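Local coordinates for protein cytochrome P450 (Picrophilus torridus, PDB 2RFB) that probably acts as a heme-thiolate monooxygenase, using molecular oxygen to place one oxygen atom on a substrate, and binds heme through a cysteine ligand, at residues A[66-71]-A[296-300]; A[74-78]-A[105-110]; A[223-227]-A[285-289]. All coordinates share one frame; numbering follows the deposited sequence.

Interactions 1 and 3 are buried and both border the cysteine-ligand side of the heme. Interaction 1 sets 66-71 against the end of the cysteine loop and the start of helix 298-315; interaction 3 sets helix 218-228 against the beginning of that loop, and the two meet where A298 packs on F288. Interaction 2 joins two helices out beyond the heme edge, behind interaction 1, which it touches through L300 and I71; it is only partly buried, its exposed side formed by a lysine. None has a clear direct hydrogen bond between its segments. Interaction 1 adds a water, interaction 2 CH-pi contacts, while interaction 3 has salt bridges within its helix and to other parts of the chain, beside apolar contacts across.

Interaction 1 of 3, residues A[66-71]-A[296-300]; sequences FLPSKI and LGAPL. With HEM (protoporphyrin IX containing Fe), chain G.
F66 and P299 lie at the centre of this contact, where F66 and the short helix 68-71 meet the start of helix 298-315. The aromatic ring reaches across because its CG stands anti to the carbonyl carbon (chi1 -76°), which carries it toward L296 and G297, and a flat apolar group fits the buried slot beside them. F66 CB rests 3.8 Å from L296 CD1, and the two side chains cross at about a right angle. Near the ring plane, L300 CD2 approaches the edge, 4.4 Å from F66 CE2. P299 comes at the backbone instead: its CG lies 3.4 Å from F66 O, and its ring also packs on that of P68. Proline suits both places, since the first turn of a helix needs no N-H for an intrahelical bond. L296 and G297 directly follow C295, the axial ligand of the heme iron, so this is the end of the P450 cysteine loop as it runs into the L helix. G297 CA lies 3.4 Å from HEM C3C, and a CB there would collide with the porphyrin, which explains the glycine. L296 is wedged between heme and phenylalanine, with its CB 3.8 Å from HEM C2D and its branches against F66. Cutting it back to an alanine here would probably lose the branches that pack on F66 CB and CD1 and open a gap between the ring and heme methyl CMD. A water donates to L296 O at 2.8 Å and, weakly, to F66 O, tying the two carbonyls together. Farther along, I71 CG2 sits 4.0 Å from L300 CA, and both branched apolar chains suit this buried place, packing also on I110 of helix 101-111.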
loop_
_atom_site.group_PDB
_atom_site.type_symbol
_atom_site.label_atom_id
_atom_site.label_comp_id
_atom_site.label_asym_id
_atom_site.label_seq_id
_atom_site.Cartn_x
_atom_site.Cartn_y
_atom_site.Cartn_z
ATOM N N PHE A 66 -13.649 0.220 5.576
ATOM C CA PHE A 66 -12.310 -0.323 5.770
ATOM C C PHE A 66 -11.949 -0.727 7.198
ATOM O O PHE A 66 -10.864 -1.216 7.424
ATOM C CB PHE A 66 -11.264 0.624 5.169
ATOM C CG PHE A 66 -11.206 0.530 3.687
ATOM C CD1 PHE A 66 -11.863 1.464 2.891
ATOM C CD2 PHE A 66 -10.577 -0.561 3.074
ATOM C CE1 PHE A 66 -11.861 1.349 1.475
ATOM C CE2 PHE A 66 -10.577 -0.690 1.664
ATOM C CZ PHE A 66 -11.199 0.279 0.862
ATOM N N LEU A 67 -12.841 -0.533 8.156
ATOM C CA LEU A 67 -12.642 -1.058 9.522
ATOM C C LEU A 67 -12.412 -2.578 9.496
ATOM O O LEU A 67 -13.047 -3.289 8.698
ATOM C CB LEU A 67 -13.851 -0.765 10.420
ATOM C CG LEU A 67 -14.509 0.616 10.638
ATOM C CD1 LEU A 67 -15.695 0.492 11.642
ATOM C CD2 LEU A 67 -13.554 1.732 11.098
ATOM N N PRO A 68 -11.525 -3.088 10.371
ATOM C CA PRO A 68 -11.207 -4.502 10.335
ATOM C C PRO A 68 -12.464 -5.303 10.463
ATOM O O PRO A 68 -12.500 -6.466 10.060
ATOM C CB PRO A 68 -10.364 -4.705 11.581
ATOM C CG PRO A 68 -9.787 -3.403 11.836
ATOM C CD PRO A 68 -10.794 -2.400 11.441
ATOM N N SER A 69 -13.500 -4.662 10.999
ATOM C CA SER A 69 -14.798 -5.275 11.135
ATOM C C SER A 69 -15.445 -5.506 9.786
ATOM O O SER A 69 -15.873 -6.617 9.498
ATOM C CB SER A 69 -15.701 -4.396 11.989
ATOM O OG SER A 69 -16.656 -5.205 12.616
ATOM N N LYS A 70 -15.528 -4.466 8.957
ATOM C CA LYS A 70 -16.279 -4.588 7.715
ATOM C C LYS A 70 -15.499 -5.435 6.701
ATOM O O LYS A 70 -16.070 -6.324 6.050
ATOM C CB LYS A 70 -16.659 -3.218 7.143
ATOM C CG LYS A 70 -17.471 -2.334 8.076
ATOM C CD LYS A 70 -18.927 -2.777 8.270
ATOM C CE LYS A 70 -19.646 -1.818 9.218
ATOM N NZ LYS A 70 -20.751 -2.483 9.944
ATOM N N ILE A 71 -14.199 -5.147 6.602
ATOM C CA ILE A 71 -13.229 -5.907 5.796
ATOM C C ILE A 71 -13.331 -7.418 5.952
ATOM O O ILE A 71 -13.373 -8.150 4.965
ATOM C CB ILE A 71 -11.790 -5.405 6.086
ATOM C CG1 ILE A 71 -11.503 -4.181 5.227
ATOM C CG2 ILE A 71 -10.772 -6.447 5.823
ATOM C CD1 ILE A 71 -12.137 -4.219 3.808
ATOM N N LEU A 296 -5.329 3.813 4.935
ATOM C CA LEU A 296 -6.707 3.445 4.933
ATOM C C LEU A 296 -6.873 1.935 4.709
ATOM O O LEU A 296 -7.755 1.333 5.315
ATOM C CB LEU A 296 -7.450 4.244 3.852
ATOM C CG LEU A 296 -8.932 3.929 3.703
ATOM C CD1 LEU A 296 -9.617 4.029 5.048
ATOM C CD2 LEU A 296 -9.623 4.867 2.723
ATOM N N GLY A 297 -6.043 1.332 3.864
ATOM C CA GLY A 297 -6.167 -0.100 3.562
ATOM C C GLY A 297 -5.399 -1.075 4.457
ATOM O O GLY A 297 -5.292 -2.267 4.146
ATOM N N ALA A 298 -4.854 -0.596 5.571
ATOM C CA ALA A 298 -4.060 -1.459 6.440
ATOM C C ALA A 298 -4.769 -2.751 6.894
ATOM O O ALA A 298 -4.146 -3.801 6.843
ATOM C CB ALA A 298 -3.473 -0.660 7.662
ATOM N N PRO A 299 -6.025 -2.686 7.435
ATOM C CA PRO A 299 -6.766 -3.934 7.720
ATOM C C PRO A 299 -6.971 -4.832 6.523
ATOM O O PRO A 299 -6.892 -6.030 6.668
ATOM C CB PRO A 299 -8.126 -3.443 8.234
ATOM C CG PRO A 299 -7.841 -2.148 8.787
ATOM C CD PRO A 299 -6.776 -1.515 7.938
ATOM N N LEU A 300 -7.237 -4.276 5.346
ATOM C CA LEU A 300 -7.418 -5.118 4.180
ATOM C C LEU A 300 -6.081 -5.753 3.830
ATOM O O LEU A 300 -6.053 -6.950 3.564
ATOM C CB LEU A 300 -7.964 -4.356 2.971
ATOM C CG LEU A 300 -8.026 -5.241 1.695
ATOM C CD1 LEU A 300 -8.878 -6.503 1.905
ATOM C CD2 LEU A 300 -8.582 -4.460 0.512
HETATM C CHA HEM G . -1.971 5.593 2.705
HETATM C CHB HEM G . 1.568 2.172 2.950
HETATM C CHC HEM G . -1.775 -1.103 1.324
HETATM C CHD HEM G . -5.061 2.387 0.402
HETATM C C1A HEM G . -0.753 4.931 2.942
HETATM C C2A HEM G . 0.421 5.525 3.536
HETATM C C3A HEM G . 1.383 4.549 3.590
HETATM C C4A HEM G . 0.804 3.368 3.062
HETATM C CMA HEM G . 2.907 4.540 4.119
HETATM C CAA HEM G . 0.518 7.016 4.014
HETATM C CBA HEM G . 1.031 7.964 2.899
HETATM C CGA HEM G . 1.174 9.299 3.574
HETATM O O1A HEM G . 1.136 9.391 4.856
HETATM O O2A HEM G . 1.333 10.282 2.824
HETATM C C1B HEM G . 0.959 0.964 2.553
HETATM C C2B HEM G . 1.511 -0.366 2.649
HETATM C C3B HEM G . 0.525 -1.195 2.172
HETATM C C4B HEM G . -0.601 -0.427 1.801
HETATM C CMB HEM G . 2.976 -0.642 3.212
HETATM C CAB HEM G . 0.307 -2.765 1.902
HETATM C CBB HEM G . 1.057 -3.796 2.541
HETATM C C1C HEM G . -3.055 -0.542 0.981
HETATM C C2C HEM G . -4.341 -1.128 0.536
HETATM C C3C HEM G . -5.192 -0.102 0.289
HETATM C C4C HEM G . -4.510 1.108 0.524
HETATM C CMC HEM G . -4.804 -2.641 0.325
HETATM C CAC HEM G . -6.705 -0.189 -0.161
HETATM C CBC HEM G . -7.173 0.461 -1.242
HETATM C C1D HEM G . -4.508 3.585 0.962
HETATM C C2D HEM G . -5.134 4.887 0.956
HETATM C C3D HEM G . -4.134 5.830 1.649
HETATM C C4D HEM G . -3.050 5.015 2.025
HETATM C CMD HEM G . -6.505 5.311 0.337
HETATM C CAD HEM G . -4.169 7.363 1.969
HETATM C CBD HEM G . -4.951 7.544 3.289
HETATM C CGD HEM G . -5.041 8.993 3.645
HETATM O O1D HEM G . -4.267 9.804 3.042
HETATM O O2D HEM G . -5.885 9.350 4.521
HETATM N NA HEM G . -0.495 3.583 2.672
HETATM N NB HEM G . -0.373 0.891 2.045
HETATM N NC HEM G . -3.243 0.841 0.961
HETATM N ND HEM G . -3.255 3.699 1.610
HETATM FE FE HEM G . -1.981 2.241 1.987
HETATM O O HOH W 1 -8.775 1.329 7.963
#

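Interaction 2 of 3, residues A[74-78]-A[105-110]; sequences YKDFI and NIISKI
K109 lies between two aromatic side chains, Y74 and F77, and its methylene chain is what they grip. Its CB starts 3.5 Å from F77 CE2. CG, set anti to the backbone N (chi1 167°), turns to the other aromatic and lies 3.6 Å from Y74 CE2. A bend at chi2 (94°) then brings CD back over the middle of the phenylalanine, 4.0 Å from the F77 ring centroid and almost exactly on the ring normal, a CH-pi contact. CE comes next to the edge of the tyrosine, in the plane of its ring and 3.9 Å from Y74 CE2. A lysine suits this exposed border because its long apolar stem can lie along rings while NZ, at the tip, carries the charge past them. The tyrosine offers a face to a second partner, I110: CG1 stands over the ring, 3.6 Å from the Y74 centroid, in another CH-pi contact. Toward the interior, branched aliphatics take over. I106 CD1 touches F77 CE2 at 3.5 Å and I78 CG1 at 3.6 Å, and the two isoleucines cross at about a right angle. N105 O lies at the edge of the F77 ring and is held within its own helix by K109 N and by S108 OG, which reach it from the same face of its carbonyl plane. On the inner side I78 continues onto L303 and I307, and I106 onto E304, all of helix 298-315. Helices 75-86 and 101-111 thus pack together against the L helix, an arrangement consistent with the D and E helices of the four-helix bundle that forms the core of the P450 fold.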
loop_
_atom_site.group_PDB
_atom_site.type_symbol
_atom_site.label_atom_id
_atom_site.label_comp_id
_atom_site.label_asym_id
_atom_site.label_seq_id
_atom_site.Cartn_x
_atom_site.Cartn_y
_atom_site.Cartn_z
ATOM N N TYR A 74 -15.038 -9.963 3.893
ATOM C CA TYR A 74 -14.378 -10.399 2.652
ATOM C C TYR A 74 -13.445 -11.590 2.830
ATOM O O TYR A 74 -12.817 -12.023 1.867
ATOM C CB TYR A 74 -13.626 -9.233 1.949
ATOM C CG TYR A 74 -14.579 -8.196 1.430
ATOM C CD1 TYR A 74 -14.786 -6.998 2.127
ATOM C CD2 TYR A 74 -15.329 -8.445 0.283
ATOM C CE1 TYR A 74 -15.695 -6.055 1.672
ATOM C CE2 TYR A 74 -16.233 -7.516 -0.186
ATOM C CZ TYR A 74 -16.415 -6.321 0.508
ATOM O OH TYR A 74 -17.352 -5.414 0.037
ATOM N N LYS A 75 -13.345 -12.127 4.040
ATOM C CA LYS A 75 -12.426 -13.251 4.274
ATOM C C LYS A 75 -12.660 -14.477 3.332
ATOM O O LYS A 75 -11.721 -14.968 2.684
ATOM C CB LYS A 75 -12.433 -13.655 5.757
ATOM C CG LYS A 75 -11.535 -14.845 6.122
ATOM C CD LYS A 75 -11.988 -15.472 7.442
ATOM C CE LYS A 75 -12.231 -16.986 7.284
ATOM N NZ LYS A 75 -13.244 -17.509 8.250
ATOM N N ASP A 76 -13.886 -14.969 3.233
ATOM C CA ASP A 76 -14.094 -16.162 2.400
ATOM C C ASP A 76 -13.784 -15.885 0.910
ATOM O O ASP A 76 -13.158 -16.718 0.214
ATOM C CB ASP A 76 -15.481 -16.780 2.614
ATOM C CG ASP A 76 -15.658 -17.371 4.031
ATOM O OD1 ASP A 76 -15.048 -16.890 5.000
ATOM O OD2 ASP A 76 -16.426 -18.333 4.202
ATOM N N PHE A 77 -14.198 -14.712 0.439
ATOM C CA PHE A 77 -13.852 -14.312 -0.903
ATOM C C PHE A 77 -12.331 -14.269 -1.146
ATOM O O PHE A 77 -11.864 -14.702 -2.217
ATOM C CB PHE A 77 -14.516 -12.995 -1.292
ATOM C CG PHE A 77 -14.130 -12.518 -2.666
ATOM C CD1 PHE A 77 -14.669 -13.114 -3.807
ATOM C CD2 PHE A 77 -13.209 -11.513 -2.830
ATOM C CE1 PHE A 77 -14.295 -12.696 -5.108
ATOM C CE2 PHE A 77 -12.833 -11.098 -4.132
ATOM C CZ PHE A 77 -13.387 -11.688 -5.257
ATOM N N ILE A 78 -11.557 -13.781 -0.176
ATOM C CA ILE A 78 -10.103 -13.700 -0.351
ATOM C C ILE A 78 -9.467 -15.090 -0.317
ATOM O O ILE A 78 -8.606 -15.406 -1.143
ATOM C CB ILE A 78 -9.437 -12.699 0.628
ATOM C CG1 ILE A 78 -9.966 -11.283 0.426
ATOM C CG2 ILE A 78 -7.930 -12.693 0.486
ATOM C CD1 ILE A 78 -9.791 -10.488 1.638
ATOM N N ASN A 105 -8.091 -8.544 -7.792
ATOM C CA ASN A 105 -9.412 -9.204 -7.670
ATOM C C ASN A 105 -10.162 -8.720 -6.440
ATOM O O ASN A 105 -11.354 -8.464 -6.494
ATOM C CB ASN A 105 -9.252 -10.698 -7.588
ATOM C CG ASN A 105 -9.270 -11.371 -8.971
ATOM O OD1 ASN A 105 -10.333 -11.598 -9.541
ATOM N ND2 ASN A 105 -8.104 -11.717 -9.488
ATOM N N ILE A 106 -9.443 -8.564 -5.326
ATOM C CA ILE A 106 -10.078 -8.257 -4.068
ATOM C C ILE A 106 -10.633 -6.845 -4.144
ATOM O O ILE A 106 -11.787 -6.594 -3.746
ATOM C CB ILE A 106 -9.068 -8.349 -2.867
ATOM C CG1 ILE A 106 -8.469 -9.753 -2.748
ATOM C CG2 ILE A 106 -9.742 -7.974 -1.556
ATOM C CD1 ILE A 106 -9.472 -10.849 -3.069
ATOM N N ILE A 107 -9.825 -5.937 -4.683
ATOM C CA ILE A 107 -10.218 -4.559 -4.759
ATOM C C ILE A 107 -11.392 -4.340 -5.722
ATOM O O ILE A 107 -12.318 -3.573 -5.421
ATOM C CB ILE A 107 -8.985 -3.655 -4.973
ATOM C CG1 ILE A 107 -8.890 -2.646 -3.827
ATOM C CG2 ILE A 107 -8.951 -3.000 -6.317
ATOM C CD1 ILE A 107 -9.734 -1.461 -3.996
ATOM N N SER A 108 -11.434 -5.052 -6.841
ATOM C CA SER A 108 -12.622 -4.936 -7.660
ATOM C C SER A 108 -13.895 -5.423 -6.946
ATOM O O SER A 108 -15.016 -4.924 -7.227
ATOM C CB SER A 108 -12.448 -5.693 -8.949
ATOM O OG SER A 108 -12.609 -7.082 -8.738
ATOM N N LYS A 109 -13.756 -6.407 -6.050
ATOM C CA LYS A 109 -14.942 -6.896 -5.336
ATOM C C LYS A 109 -15.438 -5.835 -4.374
ATOM O O LYS A 109 -16.620 -5.544 -4.342
ATOM C CB LYS A 109 -14.677 -8.187 -4.563
ATOM C CG LYS A 109 -15.782 -8.560 -3.565
ATOM C CD LYS A 109 -16.861 -9.516 -4.100
ATOM C CE LYS A 109 -17.853 -9.749 -2.943
ATOM N NZ LYS A 109 -18.786 -10.917 -3.024
ATOM N N ILE A 110 -14.517 -5.289 -3.589
ATOM C CA ILE A 110 -14.807 -4.208 -2.677
ATOM C C ILE A 110 -15.339 -3.003 -3.448
ATOM O O ILE A 110 -16.314 -2.410 -3.026
ATOM C CB ILE A 110 -13.550 -3.862 -1.812
ATOM C CG1 ILE A 110 -13.293 -4.992 -0.813
ATOM C CG2 ILE A 110 -13.712 -2.540 -1.056
ATOM C CD1 ILE A 110 -11.953 -4.929 -0.089
#

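Interaction 3 of 3, residues A[223-227]-A[285-289]; sequences EETLR and HLAFG. With HEM (protoporphyrin IX containing Fe), chain G.
L226 and F288 both have CG anti to the carbonyl carbon (chi1 -79° and -70°), and this brings the leucine branches onto the phenyl ring, with L226 CD1 3.7 Å from F288 CE2. H285 instead takes the crowded position between backbone N and carbonyl carbon (chi1 73°), which lays its ring against helix 218-228. There L226 CB makes a CH-pi contact over one face, 3.8 Å from the H285 ring centroid, and the methylenes of R227 pack on H285 CB. A287 has only a methyl to offer, and a small residue fits: its CB lies 3.3 Å from L226 O. A type I turn from L286 to G289 then bends the loop, with positive phi at G289 favouring glycine, and presents F288 edge-on to the heme, its CE1 3.6 Å from HEM C3B. F288 and G289 open the FGxGxHxC signature of the P450 cysteine loop, and F288 is backbone-bonded to C295, the iron ligand. The helix carries the family's ExxR motif: E224 OE2 accepts a weak bond, part of a salt bridge, from R227 NH1 at 2.8 Å and pairs also with R281, while R227 NH2 and NE bond to P274 O and N265 O. E223 bends toward the loop, and its OE1 forms a salt bridge with R302 of helix 298-315. The ExxR charges are thus met within the helix and by other parts of the chain, while L226 gives the loop an apolar surface, with F288 in contact with both L226 and the porphyrin.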
loop_
_atom_site.group_PDB
_atom_site.type_symbol
_atom_site.label_atom_id
_atom_site.label_comp_id
_atom_site.label_asym_id
_atom_site.label_seq_id
_atom_site.Cartn_x
_atom_site.Cartn_y
_atom_site.Cartn_z
ATOM N N GLU A 223 3.323 -8.552 10.365
ATOM C CA GLU A 223 3.789 -7.319 10.999
ATOM C C GLU A 223 5.306 -7.212 10.897
ATOM O O GLU A 223 5.816 -6.138 10.584
ATOM C CB GLU A 223 3.369 -7.143 12.485
ATOM C CG GLU A 223 1.897 -6.728 12.784
ATOM C CD GLU A 223 1.282 -5.670 11.817
ATOM O OE1 GLU A 223 0.254 -5.978 11.141
ATOM O OE2 GLU A 223 1.817 -4.535 11.741
ATOM N N GLU A 224 6.034 -8.302 11.151
ATOM C CA GLU A 224 7.487 -8.162 11.159
ATOM C C GLU A 224 8.025 -8.005 9.735
ATOM O O GLU A 224 9.069 -7.356 9.524
ATOM C CB GLU A 224 8.179 -9.275 11.961
ATOM C CG GLU A 224 9.708 -9.205 11.990
ATOM C CD GLU A 224 10.294 -8.129 12.883
ATOM O OE1 GLU A 224 9.613 -7.129 13.215
ATOM O OE2 GLU A 224 11.467 -8.280 13.290
ATOM N N THR A 225 7.316 -8.542 8.736
ATOM C CA THR A 225 7.780 -8.283 7.367
ATOM C C THR A 225 7.648 -6.786 7.041
ATOM O O THR A 225 8.511 -6.206 6.363
ATOM C CB THR A 225 7.047 -9.165 6.304
ATOM O OG1 THR A 225 7.151 -10.568 6.658
ATOM C CG2 THR A 225 7.661 -8.937 4.907
ATOM N N LEU A 226 6.542 -6.190 7.473
ATOM C CA LEU A 226 6.202 -4.777 7.184
ATOM C C LEU A 226 7.305 -3.914 7.731
ATOM O O LEU A 226 7.806 -2.981 7.084
ATOM C CB LEU A 226 4.839 -4.372 7.831
ATOM C CG LEU A 226 3.678 -4.901 6.965
ATOM C CD1 LEU A 226 2.401 -5.062 7.718
ATOM C CD2 LEU A 226 3.432 -4.101 5.674
ATOM N N ARG A 227 7.708 -4.273 8.928
ATOM C CA ARG A 227 8.803 -3.591 9.563
ATOM C C ARG A 227 10.135 -3.811 8.819
ATOM O O ARG A 227 10.954 -2.871 8.653
ATOM C CB ARG A 227 8.941 -4.151 10.958
ATOM C CG ARG A 227 9.817 -3.303 11.808
ATOM C CD ARG A 227 10.386 -4.177 12.982
ATOM N NE ARG A 227 11.756 -3.837 12.896
ATOM C CZ ARG A 227 12.772 -4.609 12.593
ATOM N NH1 ARG A 227 12.670 -5.914 12.482
ATOM N NH2 ARG A 227 13.942 -3.997 12.491
ATOM N N HIS A 285 5.704 -0.450 13.957
ATOM C CA HIS A 285 6.497 -0.073 12.826
ATOM C C HIS A 285 5.724 1.063 12.127
ATOM O O HIS A 285 4.540 1.248 12.374
ATOM C CB HIS A 285 6.680 -1.280 11.897
ATOM C CG HIS A 285 5.431 -1.631 11.145
ATOM N ND1 HIS A 285 4.610 -2.690 11.500
ATOM C CD2 HIS A 285 4.832 -1.019 10.097
ATOM C CE1 HIS A 285 3.531 -2.682 10.732
ATOM N NE2 HIS A 285 3.663 -1.704 9.845
ATOM N N LEU A 286 6.398 1.780 11.231
ATOM C CA LEU A 286 5.825 2.856 10.449
ATOM C C LEU A 286 5.649 2.514 8.955
ATOM O O LEU A 286 5.516 3.403 8.139
ATOM C CB LEU A 286 6.747 4.063 10.544
ATOM C CG LEU A 286 7.085 4.514 11.964
ATOM C CD1 LEU A 286 8.003 5.712 11.949
ATOM C CD2 LEU A 286 5.830 4.790 12.748
ATOM N N ALA A 287 5.668 1.238 8.587
ATOM C CA ALA A 287 5.470 0.816 7.190
ATOM C C ALA A 287 4.181 1.375 6.587
ATOM O O ALA A 287 4.163 1.698 5.388
ATOM C CB ALA A 287 5.466 -0.706 7.082
ATOM N N PHE A 288 3.128 1.499 7.411
ATOM C CA PHE A 288 1.842 2.088 7.017
ATOM C C PHE A 288 1.756 3.623 7.360
ATOM O O PHE A 288 0.661 4.249 7.261
ATOM C CB PHE A 288 0.682 1.408 7.756
ATOM C CG PHE A 288 0.397 -0.018 7.344
ATOM C CD1 PHE A 288 0.180 -0.362 6.016
ATOM C CD2 PHE A 288 0.274 -1.005 8.309
ATOM C CE1 PHE A 288 -0.173 -1.652 5.653
ATOM C CE2 PHE A 288 -0.067 -2.294 7.969
ATOM C CZ PHE A 288 -0.306 -2.623 6.621
ATOM N N GLY A 289 2.877 4.239 7.746
ATOM C CA GLY A 289 2.825 5.670 8.179
ATOM C C GLY A 289 2.175 5.788 9.565
ATOM O O GLY A 289 2.104 4.795 10.325
HETATM C CHA HEM G . -1.971 5.593 2.705
HETATM C CHB HEM G . 1.568 2.172 2.950
HETATM C CHC HEM G . -1.775 -1.103 1.324
HETATM C CHD HEM G . -5.061 2.387 0.402
HETATM C C1A HEM G . -0.753 4.931 2.942
HETATM C C2A HEM G . 0.421 5.525 3.536
HETATM C C3A HEM G . 1.383 4.549 3.590
HETATM C C4A HEM G . 0.804 3.368 3.062
HETATM C CMA HEM G . 2.907 4.540 4.119
HETATM C CAA HEM G . 0.518 7.016 4.014
HETATM C CBA HEM G . 1.031 7.964 2.899
HETATM C CGA HEM G . 1.174 9.299 3.574
HETATM O O1A HEM G . 1.136 9.391 4.856
HETATM O O2A HEM G . 1.333 10.282 2.824
HETATM C C1B HEM G . 0.959 0.964 2.553
HETATM C C2B HEM G . 1.511 -0.366 2.649
HETATM C C3B HEM G . 0.525 -1.195 2.172
HETATM C C4B HEM G . -0.601 -0.427 1.801
HETATM C CMB HEM G . 2.976 -0.642 3.212
HETATM C CAB HEM G . 0.307 -2.765 1.902
HETATM C CBB HEM G . 1.057 -3.796 2.541
HETATM C C1C HEM G . -3.055 -0.542 0.981
HETATM C C2C HEM G . -4.341 -1.128 0.536
HETATM C C3C HEM G . -5.192 -0.102 0.289
HETATM C C4C HEM G . -4.510 1.108 0.524
HETATM C CMC HEM G . -4.804 -2.641 0.325
HETATM C CAC HEM G . -6.705 -0.189 -0.161
HETATM C CBC HEM G . -7.173 0.461 -1.242
HETATM C C1D HEM G . -4.508 3.585 0.962
HETATM C C2D HEM G . -5.134 4.887 0.956
HETATM C C3D HEM G . -4.134 5.830 1.649
HETATM C C4D HEM G . -3.050 5.015 2.025
HETATM C CMD HEM G . -6.505 5.311 0.337
HETATM C CAD HEM G . -4.169 7.363 1.969
HETATM C CBD HEM G . -4.951 7.544 3.289
HETATM C CGD HEM G . -5.041 8.993 3.645
HETATM O O1D HEM G . -4.267 9.804 3.042
HETATM O O2D HEM G . -5.885 9.350 4.521
HETATM N NA HEM G . -0.495 3.583 2.672
HETATM N NB HEM G . -0.373 0.891 2.045
HETATM N NC HEM G . -3.243 0.841 0.961
HETATM N ND HEM G . -3.255 3.699 1.610
HETATM FE FE HEM G . -1.981 2.241 1.987
#